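Local coordinates for protein trans-4-hydroxy-L-proline dehydratase (Clostridioides difficile 70-100-2010, PDB 6VXC) that catalyses the radical dehydration of trans-4-hydroxy-L-proline to (S)-1-pyrroline-5-carboxylate in the anaerobic breakdown of hydroxyproline, at residues A[409-414]-A[737-742]; A[725-730]-A[756-761]. All blocks are in the same frame, centred on the assembly; numbering follows the deposited sequence.

In the fold
Going from the N terminus, the chain reaches helix 407-418, which follows strand 396-401 and leads to the parallel strand 426-428. Much later, in the glycine radical domain, it runs through strand 724-726, helix 734-750 and strand 755-759, a beta-alpha-beta unit. Contact 1 closes a loop of 322 residues by bringing the two connecting helices together. Contact 2 closes a short loop of 25 residues, pairing the two strands of the later unit. Because 737-742 lies between 725-730 and 756-761, the two closures cross. They also meet in space, where Met741 CE lies 3.9 Å from Phe758 CD2, so contact 1 and contact 2 touch through this pair.

Contact 1 (A[409-414]-A[737-742]); sequences FLKRAC and GLDNMA
Lys411 leaves its helix with CG beside the backbone N and bends at chi3 (68°), a shape that carries its ammonium group across to Asp739. This is a helix-helix packing between two connecting helices of the mixed sheet, 407-418 and 734-750, the second being the crossover of a beta-alpha-beta unit. The axes of the segments 409-414 and 737-742 come within 9.2 Å at a steep 108°, so a few residues at the crossing do most of the work.

Small side chains let the backbones approach there. Cys414, with SG beside its own backbone N, lays the sulfur against Ala742, 3.7 Å from Ala742 N, and against Met741 CB. The Ala742 amide is already bonded to Leu738 O within its own helix. The methyl group of Ala742 faces Leu410, and Leu410 CD2 lies 3.8 Å from Ala742 CB. Leucine suits this place because its branched end reaches over the short alanine methyl, and its other neighbours include Ile401 of the underlying sheet. At the far end of the crossing Leu738 CD2 rests 3.9 Å from Cys414 C, and the same leucine reaches on to Glu415 and Arg418. Met741 is bent at chi3, and its flexible thioether lets the methyl turn back onto the Cys414 carbonyl, CE lying 3.6 Å from Cys414 O.

Charge belongs at the partly exposed border of this buried interface. The long lysine chain passes Ala742 CB and Leu738 CB at the limit of van der Waals range, and its end, CD, CE and NZ, comes against Asp739 OD1. In this salt bridge Lys411 NZ lies 2.9 Å from Asp739 OD1, on its syn side and 20° out of the carboxylate plane.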
ATOM      1  N   PHE A 409     -14.142  21.718  -5.341  1.00 14.46           N
ATOM      2  CA  PHE A 409     -12.994  20.832  -5.183  1.00 14.27           C
ATOM      3  C   PHE A 409     -13.341  19.421  -5.644  1.00 12.53           C
ATOM      4  O   PHE A 409     -12.595  18.805  -6.407  1.00 12.19           O
ATOM      5  CB  PHE A 409     -12.529  20.831  -3.728  1.00 11.42           C
ATOM      6  CG  PHE A 409     -11.335  19.934  -3.466  1.00 11.76           C
ATOM      7  CD1 PHE A 409     -10.049  20.379  -3.729  1.00 11.60           C
ATOM      8  CD2 PHE A 409     -11.502  18.652  -2.955  1.00 10.59           C
ATOM      9  CE1 PHE A 409      -8.950  19.567  -3.486  1.00 13.95           C
ATOM     10  CE2 PHE A 409     -10.398  17.827  -2.718  1.00 12.01           C
ATOM     11  CZ  PHE A 409      -9.114  18.293  -2.986  1.00  9.71           C
ATOM     12  N   LEU A 410     -14.488  18.905  -5.208  1.00 12.16           N
ATOM     13  CA  LEU A 410     -14.894  17.576  -5.645  1.00 11.28           C
ATOM     14  C   LEU A 410     -14.989  17.492  -7.170  1.00 13.26           C
ATOM     15  O   LEU A 410     -14.531  16.517  -7.778  1.00 12.81           O
ATOM     16  CB  LEU A 410     -16.229  17.207  -4.992  1.00 13.85           C
ATOM     17  CG  LEU A 410     -16.931  15.954  -5.515  1.00 13.09           C
ATOM     18  CD1 LEU A 410     -16.058  14.699  -5.362  1.00 10.49           C
ATOM     19  CD2 LEU A 410     -18.311  15.784  -4.851  1.00 10.88           C
ATOM     20  N   LYS A 411     -15.581  18.509  -7.809  1.00 13.33           N
ATOM     21  CA  LYS A 411     -15.774  18.438  -9.254  1.00 12.58           C
ATOM     22  C   LYS A 411     -14.446  18.503  -9.998  1.00 11.28           C
ATOM     23  O   LYS A 411     -14.274  17.842 -11.025  1.00 15.37           O
ATOM     24  CB  LYS A 411     -16.730  19.537  -9.722  1.00 14.16           C
ATOM     25  CG  LYS A 411     -18.192  19.247  -9.335  1.00 20.97           C
ATOM     26  CD  LYS A 411     -19.159  20.299  -9.863  1.00 28.24           C
ATOM     27  CE  LYS A 411     -19.266  20.258 -11.386  1.00 25.26           C
ATOM     28  NZ  LYS A 411     -20.384  21.133 -11.868  1.00 28.64           N
ATOM     29  N   ARG A 412     -13.496  19.289  -9.499  1.00 11.79           N
ATOM     30  CA  ARG A 412     -12.165  19.294 -10.091  1.00 12.49           C
ATOM     31  C   ARG A 412     -11.522  17.911 -10.001  1.00 15.10           C
ATOM     32  O   ARG A 412     -10.860  17.462 -10.948  1.00 13.87           O
ATOM     33  CB  ARG A 412     -11.300  20.348  -9.406  1.00 11.98           C
ATOM     34  CG  ARG A 412      -9.880  20.400  -9.885  1.00 15.04           C
ATOM     35  CD  ARG A 412      -9.768  21.033 -11.260  1.00 17.39           C
ATOM     36  NE  ARG A 412      -8.366  21.204 -11.634  1.00 20.63           N
ATOM     37  CZ  ARG A 412      -7.763  20.496 -12.576  1.00 19.43           C
ATOM     38  NH1 ARG A 412      -8.459  19.587 -13.248  1.00 18.85           N
ATOM     39  NH2 ARG A 412      -6.480  20.693 -12.847  1.00 15.35           N
ATOM     40  N   ALA A 413     -11.688  17.232  -8.858  1.00 12.43           N
ATOM     41  CA  ALA A 413     -11.199  15.859  -8.739  1.00 12.15           C
ATOM     42  C   ALA A 413     -11.906  14.936  -9.727  1.00 11.99           C
ATOM     43  O   ALA A 413     -11.266  14.100 -10.375  1.00 13.53           O
ATOM     44  CB  ALA A 413     -11.385  15.351  -7.308  1.00  8.19           C
ATOM     45  N   CYS A 414     -13.225  15.082  -9.873  1.00 12.31           N
ATOM     46  CA  CYS A 414     -13.927  14.275 -10.868  1.00 11.27           C
ATOM     47  C   CYS A 414     -13.461  14.589 -12.285  1.00 14.24           C
ATOM     48  O   CYS A 414     -13.398  13.684 -13.124  1.00 11.70           O
ATOM     49  CB  CYS A 414     -15.432  14.465 -10.747  1.00 17.00           C
ATOM     50  SG  CYS A 414     -16.138  13.789  -9.246  1.00 43.19           S
ATOM     51  N   GLY A 737     -22.172  15.002 -16.904  1.00 16.89           N
ATOM     52  CA  GLY A 737     -21.345  13.863 -16.561  1.00 20.25           C
ATOM     53  C   GLY A 737     -20.543  14.099 -15.295  1.00 16.92           C
ATOM     54  O   GLY A 737     -20.491  13.239 -14.412  1.00 19.01           O
ATOM     55  N   LEU A 738     -19.910  15.274 -15.185  1.00 18.22           N
ATOM     56  CA  LEU A 738     -19.191  15.601 -13.956  1.00 18.55           C
ATOM     57  C   LEU A 738     -20.125  15.545 -12.760  1.00 15.86           C
ATOM     58  O   LEU A 738     -19.796  14.948 -11.728  1.00 17.86           O
ATOM     59  CB  LEU A 738     -18.559  16.990 -14.048  1.00 18.37           C
ATOM     60  CG  LEU A 738     -17.306  17.142 -14.887  1.00 23.53           C
ATOM     61  CD1 LEU A 738     -16.731  18.538 -14.679  1.00 22.70           C
ATOM     62  CD2 LEU A 738     -16.311  16.052 -14.516  1.00 19.81           C
ATOM     63  N   ASP A 739     -21.313  16.141 -12.895  1.00 15.83           N
ATOM     64  CA  ASP A 739     -22.244  16.155 -11.776  1.00 19.70           C
ATOM     65  C   ASP A 739     -22.674  14.743 -11.411  1.00 14.53           C
ATOM     66  O   ASP A 739     -22.807  14.418 -10.226  1.00 17.27           O
ATOM     67  CB  ASP A 739     -23.465  17.017 -12.092  1.00 18.06           C
ATOM     68  CG  ASP A 739     -23.132  18.494 -12.130  1.00 22.26           C
ATOM     69  OD1 ASP A 739     -22.114  18.884 -11.515  1.00 22.65           O
ATOM     70  OD2 ASP A 739     -23.900  19.258 -12.746  1.00 20.03           O
ATOM     71  N   ASN A 740     -22.865  13.884 -12.407  1.00 15.99           N
ATOM     72  CA  ASN A 740     -23.269  12.518 -12.101  1.00 17.94           C
ATOM     73  C   ASN A 740     -22.187  11.779 -11.321  1.00 15.03           C
ATOM     74  O   ASN A 740     -22.494  11.070 -10.360  1.00 15.35           O
ATOM     75  CB  ASN A 740     -23.644  11.767 -13.379  1.00 14.56           C
ATOM     76  CG  ASN A 740     -25.041  12.139 -13.884  1.00 20.36           C
ATOM     77  OD1 ASN A 740     -25.877  12.605 -13.118  1.00 19.94           O
ATOM     78  ND2 ASN A 740     -25.297  11.906 -15.167  1.00 16.70           N
ATOM     79  N   MET A 741     -20.920  11.948 -11.699  1.00 14.81           N
ATOM     80  CA  MET A 741     -19.830  11.355 -10.921  1.00 13.94           C
ATOM     81  C   MET A 741     -19.798  11.916  -9.504  1.00 13.97           C
ATOM     82  O   MET A 741     -19.768  11.165  -8.519  1.00 13.08           O
ATOM     83  CB  MET A 741     -18.498  11.615 -11.620  1.00 13.87           C
ATOM     84  CG  MET A 741     -18.377  10.931 -12.975  1.00 14.98           C
ATOM     85  SD  MET A 741     -16.873  11.359 -13.869  1.00 24.06           S
ATOM     86  CE  MET A 741     -15.573  10.792 -12.726  1.00 12.69           C
ATOM     87  N   ALA A 742     -19.789  13.244  -9.395  1.00 12.23           N
ATOM     88  CA  ALA A 742     -19.758  13.910  -8.101  1.00 11.83           C
ATOM     89  C   ALA A 742     -20.915  13.465  -7.223  1.00 11.98           C
ATOM     90  O   ALA A 742     -20.741  13.238  -6.025  1.00 13.54           O
ATOM     91  CB  ALA A 742     -19.803  15.428  -8.296  1.00 10.75           C
TER

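Contact 2 (A[725-730]-A[756-761]); sequences QRFAPS and IQFNVF
Gln725 and Phe758 pair as parallel beta neighbours, joining the two strands of a beta-alpha-beta unit at the edge of the mixed sheet. The packing is tight here. Gln725 N donates to Gln757 O, Asn759 N to Gln725 O, and Phe727 N to Asn759 O at 3.0 Å. Beneath crossover helix 734-750, Phe727 CE2 comes to 3.3 Å from Phe758 CD1, their planes turned 44° apart; these broad rings suit a buried seam, and Phe809 stacks on Phe727.

Beyond Phe727 the strands part. A water bridges the two chains, giving a hydrogen to Phe727 O and accepting from Phe761 N and Arg726 NE. Further out, on the partly exposed side, Pro729 CA lies 3.8 Å from Val760 CG1 and Pro729 CG 3.4 Å from Phe761 O.

Arg726, extended from CG to NE, carries its guanidinium across Phe761, whose CE1 sits 3.3 Å above the guanidinium plane, over its centre. Glu806 forms a salt bridge with NH2. Ring, water and carboxylate together would probably make burial of this positive charge tolerable while fixing the rotation of the guanidinium.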
ATOM      1  N   GLN A 725     -15.349   1.106  -9.547  1.00 10.04           N
ATOM      2  CA  GLN A 725     -16.464   1.263 -10.473  1.00  8.08           C
ATOM      3  C   GLN A 725     -15.926   1.776 -11.799  1.00 10.19           C
ATOM      4  O   GLN A 725     -14.865   2.401 -11.857  1.00 12.00           O
ATOM      5  CB  GLN A 725     -17.551   2.200  -9.923  1.00  9.99           C
ATOM      6  CG  GLN A 725     -18.478   1.585  -8.841  1.00  8.57           C
ATOM      7  CD  GLN A 725     -19.365   0.464  -9.377  1.00  9.70           C
ATOM      8  OE1 GLN A 725     -20.396   0.721  -9.991  1.00 11.90           O
ATOM      9  NE2 GLN A 725     -18.973  -0.783  -9.132  1.00 12.05           N
ATOM     10  N   ARG A 726     -16.660   1.479 -12.866  1.00 11.21           N
ATOM     11  CA  ARG A 726     -16.244   1.774 -14.227  1.00 12.04           C
ATOM     12  C   ARG A 726     -17.415   2.373 -14.995  1.00 11.99           C
ATOM     13  O   ARG A 726     -18.537   1.877 -14.896  1.00 15.19           O
ATOM     14  CB  ARG A 726     -15.737   0.501 -14.913  1.00 13.68           C
ATOM     15  CG  ARG A 726     -15.538   0.640 -16.383  1.00 13.93           C
ATOM     16  CD  ARG A 726     -15.347  -0.701 -17.047  1.00 13.98           C
ATOM     17  NE  ARG A 726     -15.485  -0.551 -18.488  1.00 14.69           N
ATOM     18  CZ  ARG A 726     -15.520  -1.549 -19.358  1.00 17.13           C
ATOM     19  NH1 ARG A 726     -15.424  -2.807 -18.950  1.00 15.81           N
ATOM     20  NH2 ARG A 726     -15.646  -1.272 -20.647  1.00 21.58           N
ATOM     21  N   PHE A 727     -17.154   3.427 -15.766  1.00 14.72           N
ATOM     22  CA  PHE A 727     -18.191   4.111 -16.528  1.00 14.39           C
ATOM     23  C   PHE A 727     -17.871   4.100 -18.014  1.00 13.66           C
ATOM     24  O   PHE A 727     -16.715   4.252 -18.416  1.00 13.79           O
ATOM     25  CB  PHE A 727     -18.351   5.560 -16.090  1.00 13.07           C
ATOM     26  CG  PHE A 727     -18.882   5.698 -14.717  1.00 18.08           C
ATOM     27  CD1 PHE A 727     -20.153   5.262 -14.411  1.00 21.51           C
ATOM     28  CD2 PHE A 727     -18.118   6.282 -13.728  1.00 23.95           C
ATOM     29  CE1 PHE A 727     -20.636   5.372 -13.130  1.00 22.05           C
ATOM     30  CE2 PHE A 727     -18.610   6.408 -12.454  1.00 23.75           C
ATOM     31  CZ  PHE A 727     -19.863   5.943 -12.159  1.00 20.22           C
ATOM     32  N   ALA A 728     -18.909   3.954 -18.816  1.00 16.14           N
ATOM     33  CA  ALA A 728     -18.778   4.181 -20.242  1.00 16.88           C
ATOM     34  C   ALA A 728     -18.328   5.617 -20.471  1.00 13.77           C
ATOM     35  O   ALA A 728     -18.862   6.532 -19.841  1.00 15.35           O
ATOM     36  CB  ALA A 728     -20.112   3.924 -20.949  1.00 16.65           C
ATOM     37  N   PRO A 729     -17.347   5.857 -21.336  1.00 15.42           N
ATOM     38  CA  PRO A 729     -16.917   7.250 -21.561  1.00 16.22           C
ATOM     39  C   PRO A 729     -18.046   8.156 -22.034  1.00 19.46           C
ATOM     40  O   PRO A 729     -18.086   9.332 -21.658  1.00 17.42           O
ATOM     41  CB  PRO A 729     -15.810   7.111 -22.613  1.00 18.51           C
ATOM     42  CG  PRO A 729     -15.322   5.675 -22.462  1.00 20.44           C
ATOM     43  CD  PRO A 729     -16.527   4.876 -22.071  1.00 15.07           C
ATOM     44  N   SER A 730     -19.020   7.636 -22.774  1.00 16.52           N
ATOM     45  CA  SER A 730     -20.052   8.525 -23.299  1.00 22.96           C
ATOM     46  C   SER A 730     -20.989   9.034 -22.210  1.00 28.69           C
ATOM     47  O   SER A 730     -21.602  10.093 -22.389  1.00 25.18           O
ATOM     48  CB  SER A 730     -20.855   7.831 -24.397  1.00 25.68           C
ATOM     49  OG  SER A 730     -21.355   6.582 -23.953  1.00 28.69           O
ATOM     50  N   ILE A 756     -14.206   5.056  -3.135  1.00  9.67           N
ATOM     51  CA  ILE A 756     -14.589   4.687  -4.491  1.00  9.05           C
ATOM     52  C   ILE A 756     -13.572   5.288  -5.454  1.00  9.24           C
ATOM     53  O   ILE A 756     -13.036   6.378  -5.221  1.00  9.23           O
ATOM     54  CB  ILE A 756     -16.051   5.122  -4.798  1.00 10.35           C
ATOM     55  CG1 ILE A 756     -16.590   4.470  -6.083  1.00  9.15           C
ATOM     56  CG2 ILE A 756     -16.202   6.638  -4.860  1.00  8.23           C
ATOM     57  CD1 ILE A 756     -18.091   4.618  -6.213  1.00  8.84           C
ATOM     58  N   GLN A 757     -13.311   4.567  -6.546  1.00  9.97           N
ATOM     59  CA  GLN A 757     -12.395   5.023  -7.584  1.00  9.28           C
ATOM     60  C   GLN A 757     -12.901   4.502  -8.930  1.00 11.02           C
ATOM     61  O   GLN A 757     -13.560   3.466  -8.988  1.00 10.79           O
ATOM     62  CB  GLN A 757     -10.974   4.541  -7.322  1.00  8.70           C
ATOM     63  CG  GLN A 757     -10.838   3.034  -7.355  1.00  9.15           C
ATOM     64  CD  GLN A 757      -9.513   2.551  -6.778  1.00  9.72           C
ATOM     65  OE1 GLN A 757      -8.907   3.224  -5.937  1.00 12.62           O
ATOM     66  NE2 GLN A 757      -9.031   1.413  -7.266  1.00 10.67           N
ATOM     67  N   PHE A 758     -12.569   5.206 -10.015  1.00 11.23           N
ATOM     68  CA  PHE A 758     -13.218   4.996 -11.307  1.00 11.24           C
ATOM     69  C   PHE A 758     -12.231   4.642 -12.419  1.00  9.62           C
ATOM     70  O   PHE A 758     -11.148   5.226 -12.523  1.00 11.87           O
ATOM     71  CB  PHE A 758     -14.007   6.247 -11.734  1.00  8.96           C
ATOM     72  CG  PHE A 758     -15.033   6.692 -10.729  1.00 10.46           C
ATOM     73  CD1 PHE A 758     -16.090   5.850 -10.376  1.00  9.40           C
ATOM     74  CD2 PHE A 758     -14.947   7.950 -10.136  1.00 10.87           C
ATOM     75  CE1 PHE A 758     -17.044   6.261  -9.447  1.00 11.46           C
ATOM     76  CE2 PHE A 758     -15.893   8.373  -9.200  1.00 12.43           C
ATOM     77  CZ  PHE A 758     -16.950   7.525  -8.858  1.00 11.20           C
ATOM     78  N   ASN A 759     -12.625   3.681 -13.245  1.00 11.16           N
ATOM     79  CA  ASN A 759     -12.103   3.524 -14.594  1.00 11.56           C
ATOM     80  C   ASN A 759     -13.061   4.188 -15.581  1.00  9.63           C
ATOM     81  O   ASN A 759     -14.280   4.094 -15.430  1.00 12.27           O
ATOM     82  CB  ASN A 759     -11.922   2.049 -14.967  1.00  8.98           C
ATOM     83  CG  ASN A 759     -10.519   1.540 -14.687  1.00  9.20           C
ATOM     84  OD1 ASN A 759      -9.527   2.171 -15.057  1.00 13.17           O
ATOM     85  ND2 ASN A 759     -10.427   0.382 -14.056  1.00  8.76           N
ATOM     86  N   VAL A 760     -12.501   4.871 -16.579  1.00 10.79           N
ATOM     87  CA  VAL A 760     -13.280   5.404 -17.694  1.00 10.45           C
ATOM     88  C   VAL A 760     -12.492   5.152 -18.970  1.00 14.85           C
ATOM     89  O   VAL A 760     -11.683   5.988 -19.384  1.00 18.19           O
ATOM     90  CB  VAL A 760     -13.557   6.906 -17.512  1.00 12.08           C
ATOM     91  CG1 VAL A 760     -14.452   7.457 -18.668  1.00 12.67           C
ATOM     92  CG2 VAL A 760     -14.157   7.184 -16.161  1.00 13.83           C
ATOM     93  N   PHE A 761     -12.708   4.010 -19.607  1.00 15.38           N
ATOM     94  CA  PHE A 761     -11.917   3.676 -20.780  1.00 15.15           C
ATOM     95  C   PHE A 761     -12.815   3.141 -21.879  1.00 16.06           C
ATOM     96  O   PHE A 761     -13.933   2.689 -21.640  1.00 17.66           O
ATOM     97  CB  PHE A 761     -10.795   2.669 -20.459  1.00 18.03           C
ATOM     98  CG  PHE A 761     -11.264   1.358 -19.843  1.00 13.60           C
ATOM     99  CD1 PHE A 761     -11.907   0.395 -20.608  1.00 13.42           C
ATOM    100  CD2 PHE A 761     -10.985   1.072 -18.512  1.00 12.28           C
ATOM    101  CE1 PHE A 761     -12.309  -0.820 -20.047  1.00 13.60           C
ATOM    102  CE2 PHE A 761     -11.380  -0.142 -17.934  1.00 10.96           C
ATOM    103  CZ  PHE A 761     -12.042  -1.086 -18.703  1.00 13.87           C
TER
HETATM  104  O   HOH W   1     -15.059   2.249 -19.182  1.00 15.82           O